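Local coordinates for protein spermidine synthase (Corynebacterium glutamicum ATCC 13032, PDB 3GJY) that probably transfers an aminopropyl group from decarboxylated S-adenosylmethionine to putrescine, making spermidine, as spermidine synthases do, at residues 35-40 with 45-50; 71-76 with 226-231; 80-85 with 109-114. One frame throughout, in Å; residues are numbered along the deposited sequence.

Overall arrangement
Along the chain the contacts open in the order 1, 2, 3. Contact 1 closes the hairpin of strands 33-38 and 45-50 in the four-stranded antiparallel sheet near the N-terminus. Contacts 2 and 3 belong to the domain of the AdoMet-methyltransferase fold, with its eight-stranded mixed sheet, and both use helix 69-85. Through contact 2 this helix meets a late strand, 222-227; through contact 3 it meets the turn after the next helix, 102-110. Contact 3 is nested inside the long loop that contact 2 closes. Centres of contacts 2 and 3 lie about 19 Å apart; that of contact 1 is about 22 and 28 Å from them, respectively.

Contact 1: 35-40 with 45-50; sequences ELEADS and GWLISI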
loop_
_atom_site.group_PDB
_atom_site.type_symbol
_atom_site.label_atom_id
_atom_site.label_comp_id
_atom_site.label_asym_id
_atom_site.label_seq_id
_atom_site.Cartn_x
_atom_site.Cartn_y
_atom_site.Cartn_z
ATOM N N GLU A 35 7.033 18.774 -4.115
ATOM C CA GLU A 35 8.400 19.164 -4.472
ATOM C C GLU A 35 9.088 18.051 -5.233
ATOM O O GLU A 35 9.050 16.893 -4.832
ATOM C CB GLU A 35 9.223 19.548 -3.242
ATOM C CG GLU A 35 10.581 20.126 -3.584
ATOM C CD GLU A 35 10.511 21.598 -3.831
ATOM O OE1 GLU A 35 9.468 22.186 -3.464
ATOM O OE2 GLU A 35 11.492 22.160 -4.368
ATOM N N LEU A 36 9.694 18.422 -6.368
ATOM C CA LEU A 36 10.441 17.465 -7.177
ATOM C C LEU A 36 11.905 17.826 -7.104
ATOM O O LEU A 36 12.274 18.964 -7.408
ATOM C CB LEU A 36 9.959 17.514 -8.630
ATOM C CG LEU A 36 8.438 17.383 -8.853
ATOM C CD1 LEU A 36 8.132 17.389 -10.331
ATOM C CD2 LEU A 36 7.812 16.130 -8.170
ATOM N N GLU A 37 12.736 16.853 -6.706
ATOM C CA GLU A 37 14.185 17.075 -6.602
ATOM C C GLU A 37 14.940 16.007 -7.409
ATOM O O GLU A 37 14.686 14.808 -7.263
ATOM C CB GLU A 37 14.608 17.022 -5.130
ATOM C CG GLU A 37 14.093 18.137 -4.265
ATOM C CD GLU A 37 14.389 17.889 -2.798
ATOM O OE1 GLU A 37 13.588 17.217 -2.137
ATOM O OE2 GLU A 37 15.441 18.371 -2.292
ATOM N N ALA A 38 15.877 16.442 -8.242
ATOM C CA ALA A 38 16.691 15.521 -9.042
ATOM C C ALA A 38 17.791 14.956 -8.167
ATOM O O ALA A 38 18.448 15.699 -7.429
ATOM C CB ALA A 38 17.313 16.272 -10.230
ATOM N N ASP A 39 17.997 13.648 -8.227
ATOM C CA ASP A 39 19.141 13.028 -7.547
ATOM C C ASP A 39 20.462 13.581 -8.078
ATOM O O ASP A 39 20.680 13.624 -9.287
ATOM C CB ASP A 39 19.182 11.519 -7.813
ATOM C CG ASP A 39 18.079 10.726 -7.129
ATOM O OD1 ASP A 39 17.282 11.229 -6.310
ATOM O OD2 ASP A 39 18.034 9.534 -7.462
ATOM N N SER A 40 21.363 13.920 -7.172
ATOM C CA SER A 40 22.710 14.384 -7.575
ATOM C C SER A 40 23.518 13.294 -8.271
ATOM O O SER A 40 24.289 13.558 -9.188
ATOM C CB SER A 40 23.462 14.940 -6.373
ATOM O OG SER A 40 22.857 16.165 -6.018
ATOM N N GLY A 45 17.110 10.140 -11.762
ATOM C CA GLY A 45 16.510 9.839 -10.473
ATOM C C GLY A 45 15.790 11.056 -9.904
ATOM O O GLY A 45 16.311 12.178 -9.965
ATOM N N TRP A 46 14.601 10.822 -9.336
ATOM C CA TRP A 46 13.740 11.897 -8.868
ATOM C C TRP A 46 13.094 11.553 -7.542
ATOM O O TRP A 46 12.552 10.442 -7.374
ATOM C CB TRP A 46 12.618 12.161 -9.885
ATOM C CG TRP A 46 13.167 12.829 -11.086
ATOM C CD1 TRP A 46 13.646 12.224 -12.231
ATOM C CD2 TRP A 46 13.397 14.227 -11.233
ATOM N NE1 TRP A 46 14.133 13.198 -13.102
ATOM C CE2 TRP A 46 13.983 14.428 -12.512
ATOM C CE3 TRP A 46 13.123 15.346 -10.425
ATOM C CZ2 TRP A 46 14.307 15.716 -13.003
ATOM C CZ3 TRP A 46 13.442 16.626 -10.909
ATOM C CH2 TRP A 46 14.031 16.788 -12.192
ATOM N N LEU A 47 13.185 12.493 -6.604
ATOM C CA LEU A 47 12.499 12.396 -5.322
ATOM C C LEU A 47 11.259 13.275 -5.368
ATOM O O LEU A 47 11.352 14.440 -5.784
ATOM C CB LEU A 47 13.416 12.835 -4.158
ATOM C CG LEU A 47 12.800 12.646 -2.760
ATOM C CD1 LEU A 47 12.568 11.180 -2.329
ATOM C CD2 LEU A 47 13.609 13.368 -1.668
ATOM N N ILE A 48 10.113 12.704 -4.978
ATOM C CA ILE A 48 8.850 13.425 -4.952
ATOM C C ILE A 48 8.449 13.536 -3.493
ATOM O O ILE A 48 8.332 12.510 -2.819
ATOM C CB ILE A 48 7.758 12.663 -5.737
ATOM C CG1 ILE A 48 8.181 12.522 -7.211
ATOM C CG2 ILE A 48 6.391 13.385 -5.621
ATOM C CD1 ILE A 48 8.176 11.166 -7.769
ATOM N N SER A 49 8.281 14.779 -3.009
ATOM C CA SER A 49 7.836 15.051 -1.633
ATOM C C SER A 49 6.486 15.728 -1.655
ATOM O O SER A 49 6.146 16.451 -2.603
ATOM C CB SER A 49 8.807 15.960 -0.878
ATOM O OG SER A 49 10.070 15.327 -0.831
ATOM N N ILE A 50 5.717 15.455 -0.617
ATOM C CA ILE A 50 4.347 15.957 -0.489
ATOM C C ILE A 50 4.231 16.576 0.901
ATOM O O ILE A 50 4.473 15.904 1.928
ATOM C CB ILE A 50 3.350 14.786 -0.681
ATOM C CG1 ILE A 50 3.491 14.176 -2.085
ATOM C CG2 ILE A 50 1.954 15.281 -0.551
ATOM C CD1 ILE A 50 2.741 12.879 -2.313
HETATM O O HOH W 1 11.389 16.043 -3.092
#
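Glu-35 and Ser-49 pair through both of their backbone groups, and Glu-37 and Leu-47 do the same, which makes them the hydrogen-bonded pairs of an antiparallel hairpin; the strand axes approach to 4.7 Å. Ser-49 N meets Glu-35 O in the carbonyl plane, whereas Glu-35 N is tilted 31° from the plane of the Ser-49 carbonyl. Glu-37 O takes the N-H of Leu-47 at 2.8 Å, and the return bond from Glu-37 N to Leu-47 O is 2.9 Å. The ladder ends where Asp-39 N gives its hydrogen to Gly-45 O at 2.8 Å, from above that carbonyl plane.

Water 1 lies within hydrogen-bonding distance of Glu-35 O (3.0 Å) and Glu-37 OE1 (2.7 Å), and probably cannot serve every acceptor at once; it also hydrogen-bonds Ser-49 OG. Ser-49 N satisfies Glu-35 O, and the water is a possible second donor. Asp-39 OD2 is hydrogen-bonded to His-57 NE2, and Glu-35 OE1 to Thr-26 OG1.

The other side of the hairpin is apolar. Trp-46 has CG anti to its carbonyl carbon (chi1 -72°), which carries the indole across to Ala-38. Ala-38 CB sits over the six-membered ring of Trp-46, 4.0 Å from its centroid and 15° off the normal, a CH-pi contact. Leu-36 and Ile-48 lie side by side, Leu-36 CD2 being 3.8 Å from Ile-48 CG1.

Strand 25-28 flanks the hairpin beyond Leu-36, and strand 53-59 flanks it beyond Trp-46 and Ile-48, completing the four-stranded sheet. Leu-36 also rests on Trp-132 of helix 123-132, which joins this sheet to the transferase domain.

Contact 2: 71-76 with 226-231; sequences MRWIAT and IADPPM
The contact lies in the transferase domain, whose sheet has the 3-2-1-4-5-7-6 strand order of the AdoMet-methyltransferase fold. Here helix 69-85 packs on the end of strand 222-227, which is antiparallel to its neighbour 238-245, just before the chain turns into the short helix 229-232. Trp-73 reaches from the helix toward both Ile-226 and Asp-228. The isoleucine uses two methyls. Ile-226 CG2 approaches the root of the tryptophan, 3.7 Å from Trp-73 CB, and continues obliquely beside the indole, 3.9 Å from Trp-73 CG. Ile-226 CD1 instead meets the helix backbone, 3.6 Å from Trp-73 O. The torsions account for this division: with CG1 anti to the carbonyl carbon (chi1 -68°), CG2 is anti to the backbone N and lies against Trp-73 CB, while the extended chi2 (162°) carries CD1 to Trp-73 O.

At the far end of the indole, Trp-73 CH2 lies 3.6 Å from Asp-228 CB. Asp-228 OD1 comes to the ring edge in its plane, 3.8 Å from the same CH2, while the carboxylate and ring planes stand 76° apart. Asp-228 also holds the N-cap position of helix 229-232. Ile-241 and Leu-264 add to the packing round Trp-73 and Ile-226.

Between the two segments the evidence is for buried dispersion packing: all four touching residues are buried, and 219 Å² of surface is lost to solvent. The acidic group is kept at the indole edge, facing the weakly positive C-H rim, and its charge is probably balanced at least in part by the salt bridge from Asp-228 OD1 to Arg-236.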
loop_
_atom_site.group_PDB
_atom_site.type_symbol
_atom_site.label_atom_id
_atom_site.label_comp_id
_atom_site.label_asym_id
_atom_site.label_seq_id
_atom_site.Cartn_x
_atom_site.Cartn_y
_atom_site.Cartn_z
HETATM N N MSE A 71 7.813 0.193 0.181
HETATM C CA MSE A 71 7.371 -0.198 -1.193
HETATM C C MSE A 71 8.006 -1.501 -1.612
HETATM O O MSE A 71 7.338 -2.366 -2.204
HETATM C CB MSE A 71 7.715 0.905 -2.204
HETATM C CG MSE A 71 6.936 2.195 -2.045
HETATM SE SE MSE A 71 7.234 3.346 -3.557
HETATM C CE MSE A 71 6.313 4.880 -2.860
ATOM N N ARG A 72 9.288 -1.673 -1.240
ATOM C CA ARG A 72 9.944 -2.955 -1.482
ATOM C C ARG A 72 9.219 -4.081 -0.734
ATOM O O ARG A 72 9.109 -5.216 -1.263
ATOM C CB ARG A 72 11.399 -2.896 -1.015
ATOM C CG ARG A 72 12.203 -1.869 -1.786
ATOM C CD ARG A 72 13.608 -1.745 -1.202
ATOM N NE ARG A 72 14.426 -2.920 -1.447
ATOM C CZ ARG A 72 15.228 -3.061 -2.504
ATOM N NH1 ARG A 72 15.318 -2.115 -3.442
ATOM N NH2 ARG A 72 15.936 -4.164 -2.631
ATOM N N TRP A 73 8.768 -3.790 0.489
ATOM C CA TRP A 73 8.088 -4.818 1.298
ATOM C C TRP A 73 6.739 -5.198 0.707
ATOM O O TRP A 73 6.393 -6.386 0.634
ATOM C CB TRP A 73 7.945 -4.371 2.754
ATOM C CG TRP A 73 9.266 -4.005 3.380
ATOM C CD1 TRP A 73 10.522 -4.334 2.942
ATOM C CD2 TRP A 73 9.435 -3.255 4.566
ATOM N NE1 TRP A 73 11.479 -3.790 3.768
ATOM C CE2 TRP A 73 10.837 -3.137 4.791
ATOM C CE3 TRP A 73 8.545 -2.673 5.480
ATOM C CZ2 TRP A 73 11.364 -2.430 5.883
ATOM C CZ3 TRP A 73 9.090 -1.974 6.596
ATOM C CH2 TRP A 73 10.475 -1.871 6.772
ATOM N N ILE A 74 5.974 -4.185 0.274
ATOM C CA ILE A 74 4.708 -4.463 -0.440
ATOM C C ILE A 74 5.006 -5.305 -1.706
ATOM O O ILE A 74 4.310 -6.294 -1.980
ATOM C CB ILE A 74 3.958 -3.178 -0.804
ATOM C CG1 ILE A 74 3.463 -2.514 0.488
ATOM C CG2 ILE A 74 2.795 -3.480 -1.743
ATOM C CD1 ILE A 74 2.950 -1.087 0.262
ATOM N N ALA A 75 6.015 -4.908 -2.479
ATOM C CA ALA A 75 6.352 -5.670 -3.690
ATOM C C ALA A 75 6.624 -7.127 -3.346
ATOM O O ALA A 75 6.116 -8.026 -4.008
ATOM C CB ALA A 75 7.582 -5.074 -4.373
ATOM N N THR A 76 7.434 -7.370 -2.308
ATOM C CA THR A 76 7.804 -8.735 -1.960
ATOM C C THR A 76 6.579 -9.543 -1.486
ATOM O O THR A 76 6.350 -10.683 -1.947
ATOM C CB THR A 76 8.880 -8.713 -0.861
ATOM O OG1 THR A 76 10.071 -8.142 -1.407
ATOM C CG2 THR A 76 9.150 -10.141 -0.333
ATOM N N ILE A 226 4.545 -7.766 7.347
ATOM C CA ILE A 226 5.962 -7.509 7.129
ATOM C C ILE A 226 6.351 -6.267 7.892
ATOM O O ILE A 226 5.761 -5.207 7.733
ATOM C CB ILE A 226 6.289 -7.357 5.642
ATOM C CG1 ILE A 226 6.123 -8.703 4.895
ATOM C CG2 ILE A 226 7.769 -6.896 5.479
ATOM C CD1 ILE A 226 6.008 -8.558 3.417
ATOM N N ALA A 227 7.324 -6.411 8.794
ATOM C CA ALA A 227 7.556 -5.388 9.808
ATOM C C ALA A 227 8.967 -4.900 9.841
ATOM O O ALA A 227 9.905 -5.666 9.571
ATOM C CB ALA A 227 7.181 -5.935 11.202
ATOM N N ASP A 228 9.075 -3.612 10.211
ATOM C CA ASP A 228 10.340 -2.955 10.490
ATOM C C ASP A 228 10.728 -3.267 11.927
ATOM O O ASP A 228 10.075 -2.812 12.852
ATOM C CB ASP A 228 10.228 -1.453 10.364
ATOM C CG ASP A 228 11.563 -0.772 10.520
ATOM O OD1 ASP A 228 11.863 0.118 9.719
ATOM O OD2 ASP A 228 12.311 -1.126 11.455
ATOM N N PRO A 229 11.810 -4.021 12.106
ATOM C CA PRO A 229 12.198 -4.490 13.445
ATOM C C PRO A 229 12.552 -3.405 14.494
ATOM O O PRO A 229 12.119 -3.525 15.623
ATOM C CB PRO A 229 13.377 -5.435 13.148
ATOM C CG PRO A 229 13.102 -5.923 11.765
ATOM C CD PRO A 229 12.602 -4.664 11.044
ATOM N N PRO A 230 13.252 -2.303 14.116
ATOM C CA PRO A 230 13.463 -1.270 15.155
ATOM C C PRO A 230 12.174 -0.595 15.651
ATOM O O PRO A 230 12.142 -0.071 16.762
ATOM C CB PRO A 230 14.316 -0.228 14.427
ATOM C CG PRO A 230 15.069 -1.009 13.405
ATOM C CD PRO A 230 14.016 -1.983 12.893
HETATM N N MSE A 231 11.123 -0.586 14.834
HETATM C CA MSE A 231 9.831 -0.070 15.280
HETATM C C MSE A 231 9.149 -1.034 16.252
HETATM O O MSE A 231 8.655 -0.621 17.310
HETATM C CB MSE A 231 8.929 0.224 14.086
HETATM C CG MSE A 231 7.538 0.667 14.484
HETATM SE SE MSE A 231 6.393 0.230 13.078
HETATM C CE MSE A 231 6.808 -1.661 12.956
#

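Contact 3: 80-85 with 109-114; sequences AFIDAH and DVYPQS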
loop_
_atom_site.group_PDB
_atom_site.type_symbol
_atom_site.label_atom_id
_atom_site.label_comp_id
_atom_site.label_asym_id
_atom_site.label_seq_id
_atom_site.Cartn_x
_atom_site.Cartn_y
_atom_site.Cartn_z
ATOM N N ALA A 80 4.765 -12.483 -3.873
ATOM C CA ALA A 80 4.755 -13.878 -3.384
ATOM C C ALA A 80 3.326 -14.462 -3.437
ATOM O O ALA A 80 3.110 -15.608 -3.849
ATOM C CB ALA A 80 5.355 -13.969 -1.972
ATOM N N PHE A 81 2.362 -13.653 -3.019
ATOM C CA PHE A 81 0.990 -14.079 -2.994
ATOM C C PHE A 81 0.434 -14.241 -4.415
ATOM O O PHE A 81 -0.182 -15.266 -4.736
ATOM C CB PHE A 81 0.160 -13.044 -2.232
ATOM C CG PHE A 81 -1.285 -13.457 -2.035
ATOM C CD1 PHE A 81 -1.688 -14.040 -0.840
ATOM C CD2 PHE A 81 -2.223 -13.307 -3.043
ATOM C CE1 PHE A 81 -3.016 -14.414 -0.627
ATOM C CE2 PHE A 81 -3.551 -13.714 -2.844
ATOM C CZ PHE A 81 -3.920 -14.273 -1.631
ATOM N N ILE A 82 0.611 -13.224 -5.260
ATOM C CA ILE A 82 0.085 -13.263 -6.621
ATOM C C ILE A 82 0.692 -14.456 -7.368
ATOM O O ILE A 82 -0.005 -15.178 -8.085
ATOM C CB ILE A 82 0.409 -11.931 -7.363
ATOM C CG1 ILE A 82 -0.380 -10.756 -6.746
ATOM C CG2 ILE A 82 0.149 -12.040 -8.885
ATOM C CD1 ILE A 82 0.207 -9.397 -7.087
ATOM N N ASP A 83 1.997 -14.634 -7.229
ATOM C CA ASP A 83 2.664 -15.719 -7.948
ATOM C C ASP A 83 2.136 -17.086 -7.532
ATOM O O ASP A 83 2.037 -17.994 -8.359
ATOM C CB ASP A 83 4.177 -15.644 -7.755
ATOM C CG ASP A 83 4.793 -14.434 -8.443
ATOM O OD1 ASP A 83 4.114 -13.765 -9.276
ATOM O OD2 ASP A 83 5.967 -14.168 -8.131
ATOM N N ALA A 84 1.842 -17.244 -6.255
ATOM C CA ALA A 84 1.342 -18.523 -5.753
ATOM C C ALA A 84 -0.127 -18.777 -6.033
ATOM O O ALA A 84 -0.510 -19.942 -6.201
ATOM C CB ALA A 84 1.594 -18.615 -4.271
ATOM N N HIS A 85 -0.945 -17.720 -6.060
ATOM C CA HIS A 85 -2.397 -17.921 -5.981
ATOM C C HIS A 85 -3.241 -17.338 -7.083
ATOM O O HIS A 85 -4.409 -17.708 -7.186
ATOM C CB HIS A 85 -2.920 -17.359 -4.667
ATOM C CG HIS A 85 -2.260 -17.948 -3.469
ATOM N ND1 HIS A 85 -2.258 -19.306 -3.207
ATOM C CD2 HIS A 85 -1.569 -17.364 -2.461
ATOM C CE1 HIS A 85 -1.617 -19.525 -2.070
ATOM N NE2 HIS A 85 -1.186 -18.368 -1.596
ATOM N N ASP A 109 4.825 -3.146 -14.586
ATOM C CA ASP A 109 5.977 -3.700 -15.298
ATOM C C ASP A 109 6.232 -5.180 -14.968
ATOM O O ASP A 109 6.535 -5.993 -15.857
ATOM C CB ASP A 109 7.238 -2.889 -14.993
ATOM C CG ASP A 109 8.367 -3.228 -15.946
ATOM O OD1 ASP A 109 8.221 -2.929 -17.152
ATOM O OD2 ASP A 109 9.380 -3.798 -15.492
ATOM N N VAL A 110 6.093 -5.520 -13.687
ATOM C CA VAL A 110 6.269 -6.912 -13.252
ATOM C C VAL A 110 5.219 -7.833 -13.895
ATOM O O VAL A 110 5.543 -8.959 -14.316
ATOM C CB VAL A 110 6.197 -7.018 -11.733
ATOM C CG1 VAL A 110 6.209 -8.489 -11.256
ATOM C CG2 VAL A 110 7.388 -6.271 -11.131
ATOM N N TYR A 111 3.995 -7.318 -13.996
ATOM C CA TYR A 111 2.869 -8.052 -14.539
ATOM C C TYR A 111 2.326 -7.260 -15.714
ATOM O O TYR A 111 1.438 -6.415 -15.560
ATOM C CB TYR A 111 1.814 -8.222 -13.446
ATOM C CG TYR A 111 2.291 -8.970 -12.217
ATOM C CD1 TYR A 111 2.697 -10.317 -12.320
ATOM C CD2 TYR A 111 2.326 -8.345 -10.968
ATOM C CE1 TYR A 111 3.154 -11.040 -11.211
ATOM C CE2 TYR A 111 2.767 -9.049 -9.820
ATOM C CZ TYR A 111 3.185 -10.402 -9.957
ATOM O OH TYR A 111 3.572 -11.098 -8.848
ATOM N N PRO A 112 2.889 -7.485 -16.918
ATOM C CA PRO A 112 2.615 -6.565 -18.032
ATOM C C PRO A 112 1.207 -6.601 -18.605
ATOM O O PRO A 112 0.866 -5.731 -19.430
ATOM C CB PRO A 112 3.671 -6.956 -19.084
ATOM C CG PRO A 112 4.112 -8.319 -18.712
ATOM C CD PRO A 112 3.975 -8.438 -17.227
ATOM N N GLN A 113 0.399 -7.565 -18.160
ATOM C CA GLN A 113 -1.016 -7.656 -18.542
ATOM C C GLN A 113 -1.942 -7.175 -17.435
ATOM O O GLN A 113 -3.169 -7.183 -17.604
ATOM C CB GLN A 113 -1.365 -9.091 -18.932
ATOM C CG GLN A 113 -0.579 -9.578 -20.143
ATOM C CD GLN A 113 -0.871 -11.014 -20.495
ATOM O OE1 GLN A 113 -0.307 -11.945 -19.914
ATOM N NE2 GLN A 113 -1.740 -11.204 -21.464
ATOM N N SER A 114 -1.366 -6.780 -16.295
ATOM C CA SER A 114 -2.185 -6.291 -15.175
ATOM C C SER A 114 -2.795 -4.918 -15.459
ATOM O O SER A 114 -2.261 -4.129 -16.255
ATOM C CB SER A 114 -1.377 -6.270 -13.866
ATOM O OG SER A 114 -0.353 -5.272 -13.871
#
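Tyr-111 points its ring from the end of helix 102-110 toward helix 69-85, and its phenol end is met there by two successive residues, Ile-82 and Asp-83. The hydroxyl is the donor in a hydrogen bond to the carboxylate: Tyr-111 OH lies 2.8 Å from Asp-83 OD1. That oxygen sits at the ring edge, in the plane of the ring and 3.5 Å from Tyr-111 CE1. Seen from the aspartate the approach is different, for the hydroxyl stands 48° out of the carboxylate plane, and the two flat groups are 75° apart. Asp-83 therefore offers OD1 to a donor above its plane.

Ile-82 crosses the ring obliquely. Its CG2 and CD1 lie on the same side of the ring plane, Ile-82 CG2 3.6 Å from Tyr-111 CZ and Ile-82 CD1 3.8 Å from Tyr-111 CE2. The isoleucine has CG1 anti to its carbonyl carbon (chi1 -68°), which turns CG2 anti to the backbone N and onto the phenol end. On the opposite side of the ring plane from these methyls, Val-110 CG1 stands 3.6 Å above the Tyr-111 ring and over its centre, so the preceding residue packs on the ring as well.

The tyrosine's backbone O is bound within the turn that follows. Residues 111-114 form a type I beta turn, and Tyr-111 O accepts from both Ser-114 N and Ser-114 OG, the latter at 2.7 Å in the carbonyl plane. The serine hydroxyl also bonds to Asn-116.

Helix 69-85 thus receives the tyrosine near its C-terminal end, with Arg-79 of the same helix touching both Val-110 and Tyr-111. The turn then leads directly into strand 115-120 of the mixed sheet, placing the contact at the junction of helix 102-110 and that strand.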